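Local structure of zinc peptidase (2GU1) at residues 204-209 against 235-240; 243-248 against 299-304. The protein is a zinc-dependent DD-endopeptidase that cleaves the peptide cross-links between peptidoglycan strands, probably letting the Vibrio cholerae cell wall expand by insertion of new glycans. All blocks are in the same frame, centred on the assembly; numbering follows the deposited sequence.

Contact 1. Residues 204-209 against 235-240. With ZN (zinc ion), chain B.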
loop_
_atom_site.group_PDB
_atom_site.type_symbol
_atom_site.label_atom_id
_atom_site.label_comp_id
_atom_site.label_asym_id
_atom_site.label_seq_id
_atom_site.Cartn_x
_atom_site.Cartn_y
_atom_site.Cartn_z
ATOM N N TYR A 204 3.202 -11.892 14.151
ATOM C CA TYR A 204 3.545 -10.739 14.991
ATOM C C TYR A 204 4.770 -9.919 14.592
ATOM O O TYR A 204 5.777 -10.471 14.161
ATOM C CB TYR A 204 3.749 -11.214 16.438
ATOM C CG TYR A 204 2.533 -11.889 17.032
ATOM C CD1 TYR A 204 1.442 -11.143 17.469
ATOM C CD2 TYR A 204 2.458 -13.279 17.118
ATOM C CE1 TYR A 204 0.298 -11.764 17.978
ATOM C CE2 TYR A 204 1.329 -13.908 17.622
ATOM C CZ TYR A 204 0.252 -13.148 18.050
ATOM O OH TYR A 204 -0.872 -13.775 18.545
ATOM N N PRO A 205 4.687 -8.581 14.737
ATOM C CA PRO A 205 5.777 -7.654 14.412
ATOM C C PRO A 205 6.664 -7.370 15.631
ATOM O O PRO A 205 7.566 -6.534 15.565
ATOM C CB PRO A 205 5.039 -6.401 13.955
ATOM C CG PRO A 205 3.859 -6.382 14.898
ATOM C CD PRO A 205 3.416 -7.847 14.917
ATOM N N VAL A 206 6.392 -8.049 16.745
ATOM C CA VAL A 206 7.173 -7.850 17.964
ATOM C C VAL A 206 7.414 -9.182 18.687
ATOM O O VAL A 206 6.770 -10.200 18.387
ATOM C CB VAL A 206 6.463 -6.881 18.954
ATOM C CG1 VAL A 206 6.354 -5.473 18.349
ATOM C CG2 VAL A 206 5.089 -7.416 19.303
ATOM N N ASP A 207 8.340 -9.165 19.643
ATOM C CA ASP A 207 8.666 -10.359 20.405
ATOM C C ASP A 207 7.539 -10.739 21.355
ATOM O O ASP A 207 6.702 -9.900 21.719
ATOM C CB ASP A 207 9.977 -10.152 21.169
ATOM C CG ASP A 207 11.171 -10.004 20.240
ATOM O OD1 ASP A 207 11.345 -10.858 19.337
ATOM O OD2 ASP A 207 11.943 -9.037 20.414
ATOM N N LYS A 208 7.519 -12.009 21.753
ATOM C CA LYS A 208 6.479 -12.526 22.640
ATOM C C LYS A 208 6.164 -11.638 23.835
ATOM O O LYS A 208 5.000 -11.486 24.223
ATOM C CB LYS A 208 6.860 -13.928 23.136
ATOM C CG LYS A 208 7.031 -14.954 22.022
ATOM C CD LYS A 208 7.236 -16.359 22.580
ATOM C CE LYS A 208 7.385 -17.380 21.465
ATOM N NZ LYS A 208 7.528 -18.769 21.995
ATOM N N ALA A 209 7.191 -11.042 24.417
ATOM C CA ALA A 209 6.990 -10.192 25.587
ATOM C C ALA A 209 6.026 -9.025 25.373
ATOM O O ALA A 209 5.395 -8.558 26.321
ATOM C CB ALA A 209 8.345 -9.663 26.081
ATOM N N THR A 235 -3.728 -3.103 14.501
ATOM C CA THR A 235 -3.707 -3.777 15.793
ATOM C C THR A 235 -2.679 -3.086 16.687
ATOM O O THR A 235 -1.559 -2.811 16.250
ATOM C CB THR A 235 -3.320 -5.264 15.628
ATOM O OG1 THR A 235 -4.213 -5.897 14.710
ATOM C CG2 THR A 235 -3.382 -5.983 16.950
ATOM N N ASP A 236 -3.053 -2.797 17.930
ATOM C CA ASP A 236 -2.130 -2.144 18.860
ATOM C C ASP A 236 -1.489 -3.142 19.815
ATOM O O ASP A 236 -2.198 -3.889 20.493
ATOM C CB ASP A 236 -2.862 -1.074 19.672
ATOM C CG ASP A 236 -3.366 0.053 18.809
ATOM O OD1 ASP A 236 -2.977 0.092 17.620
ATOM O OD2 ASP A 236 -4.128 0.899 19.316
ATOM N N PHE A 237 -0.154 -3.155 19.853
ATOM C CA PHE A 237 0.611 -4.044 20.736
ATOM C C PHE A 237 1.203 -3.229 21.885
ATOM O O PHE A 237 1.632 -2.080 21.697
ATOM C CB PHE A 237 1.735 -4.747 19.958
ATOM C CG PHE A 237 1.240 -5.750 18.954
ATOM C CD1 PHE A 237 0.629 -6.930 19.370
ATOM C CD2 PHE A 237 1.357 -5.502 17.588
ATOM C CE1 PHE A 237 0.139 -7.849 18.441
ATOM C CE2 PHE A 237 0.873 -6.410 16.649
ATOM C CZ PHE A 237 0.261 -7.588 17.074
ATOM N N ALA A 238 1.210 -3.821 23.078
ATOM C CA ALA A 238 1.705 -3.157 24.277
ATOM C C ALA A 238 3.224 -3.131 24.351
ATOM O O ALA A 238 3.834 -3.874 25.124
ATOM C CB ALA A 238 1.136 -3.842 25.516
ATOM N N THR A 239 3.834 -2.269 23.551
ATOM C CA THR A 239 5.288 -2.151 23.523
ATOM C C THR A 239 5.811 -0.947 24.281
ATOM O O THR A 239 5.215 0.129 24.254
ATOM C CB THR A 239 5.816 -1.998 22.086
ATOM O OG1 THR A 239 5.106 -0.935 21.436
ATOM C CG2 THR A 239 5.649 -3.277 21.310
ATOM N N PRO A 240 6.936 -1.118 24.988
ATOM C CA PRO A 240 7.515 0.004 25.723
ATOM C C PRO A 240 8.214 0.815 24.631
ATOM O O PRO A 240 8.528 0.267 23.577
ATOM C CB PRO A 240 8.548 -0.663 26.632
ATOM C CG PRO A 240 8.057 -2.080 26.762
ATOM C CD PRO A 240 7.582 -2.384 25.369
HETATM ZN ZN ZN B . -3.942 1.607 16.670
#

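Contact 2. Residues 243-248 against 299-304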
loop_
_atom_site.group_PDB
_atom_site.type_symbol
_atom_site.label_atom_id
_atom_site.label_comp_id
_atom_site.label_asym_id
_atom_site.label_seq_id
_atom_site.Cartn_x
_atom_site.Cartn_y
_atom_site.Cartn_z
ATOM N N ALA A 243 11.146 -0.736 22.232
ATOM C CA ALA A 243 11.048 -2.163 21.950
ATOM C C ALA A 243 11.289 -2.396 20.467
ATOM O O ALA A 243 10.844 -1.609 19.631
ATOM C CB ALA A 243 9.672 -2.687 22.335
ATOM N N PRO A 244 12.001 -3.480 20.120
ATOM C CA PRO A 244 12.267 -3.768 18.711
ATOM C C PRO A 244 11.003 -4.130 17.937
ATOM O O PRO A 244 10.113 -4.819 18.450
ATOM C CB PRO A 244 13.262 -4.928 18.773
ATOM C CG PRO A 244 12.836 -5.652 20.022
ATOM C CD PRO A 244 12.629 -4.491 20.988
ATOM N N VAL A 245 10.939 -3.652 16.698
ATOM C CA VAL A 245 9.807 -3.897 15.807
ATOM C C VAL A 245 10.401 -4.623 14.611
ATOM O O VAL A 245 11.434 -4.205 14.091
ATOM C CB VAL A 245 9.171 -2.559 15.340
ATOM C CG1 VAL A 245 8.068 -2.814 14.328
ATOM C CG2 VAL A 245 8.623 -1.809 16.540
ATOM N N TYR A 246 9.762 -5.711 14.187
ATOM C CA TYR A 246 10.267 -6.500 13.072
ATOM C C TYR A 246 9.274 -6.603 11.927
ATOM O O TYR A 246 8.064 -6.573 12.149
ATOM C CB TYR A 246 10.575 -7.919 13.535
ATOM C CG TYR A 246 11.400 -7.990 14.795
ATOM C CD1 TYR A 246 12.793 -7.977 14.744
ATOM C CD2 TYR A 246 10.782 -8.071 16.042
ATOM C CE1 TYR A 246 13.554 -8.051 15.913
ATOM C CE2 TYR A 246 11.533 -8.144 17.216
ATOM C CZ TYR A 246 12.913 -8.137 17.143
ATOM O OH TYR A 246 13.652 -8.244 18.296
ATOM N N SER A 247 9.795 -6.753 10.712
ATOM C CA SER A 247 8.939 -6.912 9.540
ATOM C C SER A 247 8.334 -8.303 9.620
ATOM O O SER A 247 9.017 -9.265 9.979
ATOM C CB SER A 247 9.744 -6.794 8.243
ATOM O OG SER A 247 8.931 -7.108 7.112
ATOM N N THR A 248 7.051 -8.412 9.296
ATOM C CA THR A 248 6.384 -9.703 9.335
ATOM C C THR A 248 6.605 -10.479 8.038
ATOM O O THR A 248 6.077 -11.579 7.862
ATOM C CB THR A 248 4.880 -9.525 9.578
ATOM O OG1 THR A 248 4.369 -8.519 8.690
ATOM C CG2 THR A 248 4.630 -9.095 11.024
ATOM N N ALA A 299 12.730 -1.167 13.183
ATOM C CA ALA A 299 12.526 0.037 13.972
ATOM C C ALA A 299 12.384 -0.260 15.452
ATOM O O ALA A 299 12.434 -1.415 15.878
ATOM C CB ALA A 299 11.286 0.775 13.480
ATOM N N LEU A 300 12.201 0.802 16.226
ATOM C CA LEU A 300 12.014 0.687 17.657
ATOM C C LEU A 300 10.671 1.350 17.930
ATOM O O LEU A 300 10.426 2.483 17.489
ATOM C CB LEU A 300 13.140 1.409 18.408
ATOM C CG LEU A 300 14.561 0.898 18.115
ATOM C CD1 LEU A 300 15.574 1.681 18.952
ATOM C CD2 LEU A 300 14.653 -0.591 18.434
ATOM N N ALA A 301 9.794 0.633 18.620
ATOM C CA ALA A 301 8.473 1.161 18.945
ATOM C C ALA A 301 8.592 2.475 19.690
ATOM O O ALA A 301 9.613 2.756 20.327
ATOM C CB ALA A 301 7.687 0.140 19.772
ATOM N N GLY A 302 7.552 3.297 19.618
ATOM C CA GLY A 302 7.625 4.577 20.285
ATOM C C GLY A 302 6.273 5.111 20.690
ATOM O O GLY A 302 5.331 4.350 20.902
ATOM N N ALA A 303 6.200 6.431 20.788
ATOM C CA ALA A 303 4.986 7.133 21.155
ATOM C C ALA A 303 4.945 8.446 20.382
ATOM O O ALA A 303 4.483 9.452 20.908
ATOM C CB ALA A 303 4.988 7.409 22.640
ATOM N N THR A 304 5.457 8.445 19.151
ATOM C CA THR A 304 5.443 9.664 18.338
ATOM C C THR A 304 4.074 9.839 17.687
ATOM O O THR A 304 3.309 8.877 17.539
ATOM C CB THR A 304 6.540 9.665 17.231
ATOM O OG1 THR A 304 6.423 8.493 16.414
ATOM C CG2 THR A 304 7.941 9.723 17.856
#

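Contact 1. Residues 204-209 against 235-240
In the catalytic core of this M23 peptidase, Phe237, the residue right after zinc ligand Asp236, packs against Tyr204, Pro205 and Val206 of the loop that precedes strand 213-215. Asp236 closes the family's HxxxD motif, begun by His232. Its OD1 binds the zinc ion at 2.0 Å, with OD2 farther away at 2.7 Å, and His232 and His313 supply the other protein ligands. Along strand 235-237 the next side chain leaves on the side away from the metal: Phe237 has CG anti to its own carbonyl carbon (chi1 -69°), which places the ring's far end by Tyr204 and Pro205. The pyrrolidine ring of Pro205 meets the far part of the phenyl ring obliquely, CD lying 3.4 Å from Phe237 CE2 and CG almost as near. Val206 CG2 stands over one ring face, 4.2 Å from Phe237 CG, while Thr235 CG2, two residues back, covers the opposite face. Tyr204 brings its edge: Phe237 CE1 lies near the plane of the tyrosine ring, 3.7 Å from Tyr204 CD1, and the two ring planes are inclined at 71°. Beyond the strand, an inverse gamma turn centred on Ala238, closed by Thr239 N to Phe237 O at 2.9 Å, carries the chain to Thr239. There CG2 touches Val206 CG1 at 3.8 Å. Leu312 and Phe314 of strand 312-318 also pack on Pro205, continuing the apolar layer. The two segments meet wholly through carbon atoms, so shape rather than polar pairing sets the fit; with Val206 and Thr235 on its two faces and Pro205 and Tyr204 meeting its far end obliquely, the Phe237 ring is held on the hydrophobic side of a strand whose other side presents a carboxylate to the zinc.

Contact 2. Residues 243-248 against 299-304
An antiparallel strand pair of the M23 peptidase domain joins Val245 to Ala299 and Pro244 to Leu300 at one border of a small three-stranded sheet. Val245 and Ala299 form the hydrogen-bonded pair: Val245 N gives to Ala299 O at 2.8 Å, the donor tilted 34° from the carbonyl plane, and the return bond from Ala299 N to Val245 O is weak at 3.4 Å. Past the non-hydrogen-bonded pair of Pro244 and Leu300, the ladder goes on with a straighter bond, 2.7 Å from Ala301 N to Ala243 O and in the carbonyl plane. The same oxygen also receives a CA-H...O contact from Leu300 CA at 3.2 Å, so Ala243 O takes one N-H bond and a weaker C-H contact from the residue before that donor. Val245, with CG1 anti to its backbone N (chi1 175°), leaves CG2 directed along the partner strand, where it lies 3.4 Å from Ala301 N and 3.9 Å from Ala301 CB. The Val245 and Ala299 side chains share the face packed on Leu281 of strand 274-281, and Val245 also reaches Tyr278. On the other face the Leu300 branch CD2 rests 4.0 Å from Pro244 CA. Strand 297-300 lies in the middle, with 283-284 beyond it: a short antiparallel sheet laid on the larger curled one, consistent with the all-beta core of M23 (lysostaphin-type) peptidases.

Overall arrangement
The contacts follow one another along the chain, strand 235-237 of contact 1 leading on to strand 244-246 of contact 2, and their centres are 8 Å apart. Tyr246 ties them together: its N lies 2.7 Å from Pro205 O, and its OH 2.8 Å from Asp207 OD2, both probable hydrogen bonds. At the other end Thr239 OG1 packs 3.3 Å from Ala301 CB. Leu312, next to zinc ligand His313, is touched by Pro205, Val206 and Thr239 from contact 1 and by Val245 from contact 2. Contact 1 itself contains zinc ligand Asp236, whereas in contact 2 the Ala301 side chain is about 12 Å from the zinc ion and about 10 Å from the His313 side chain.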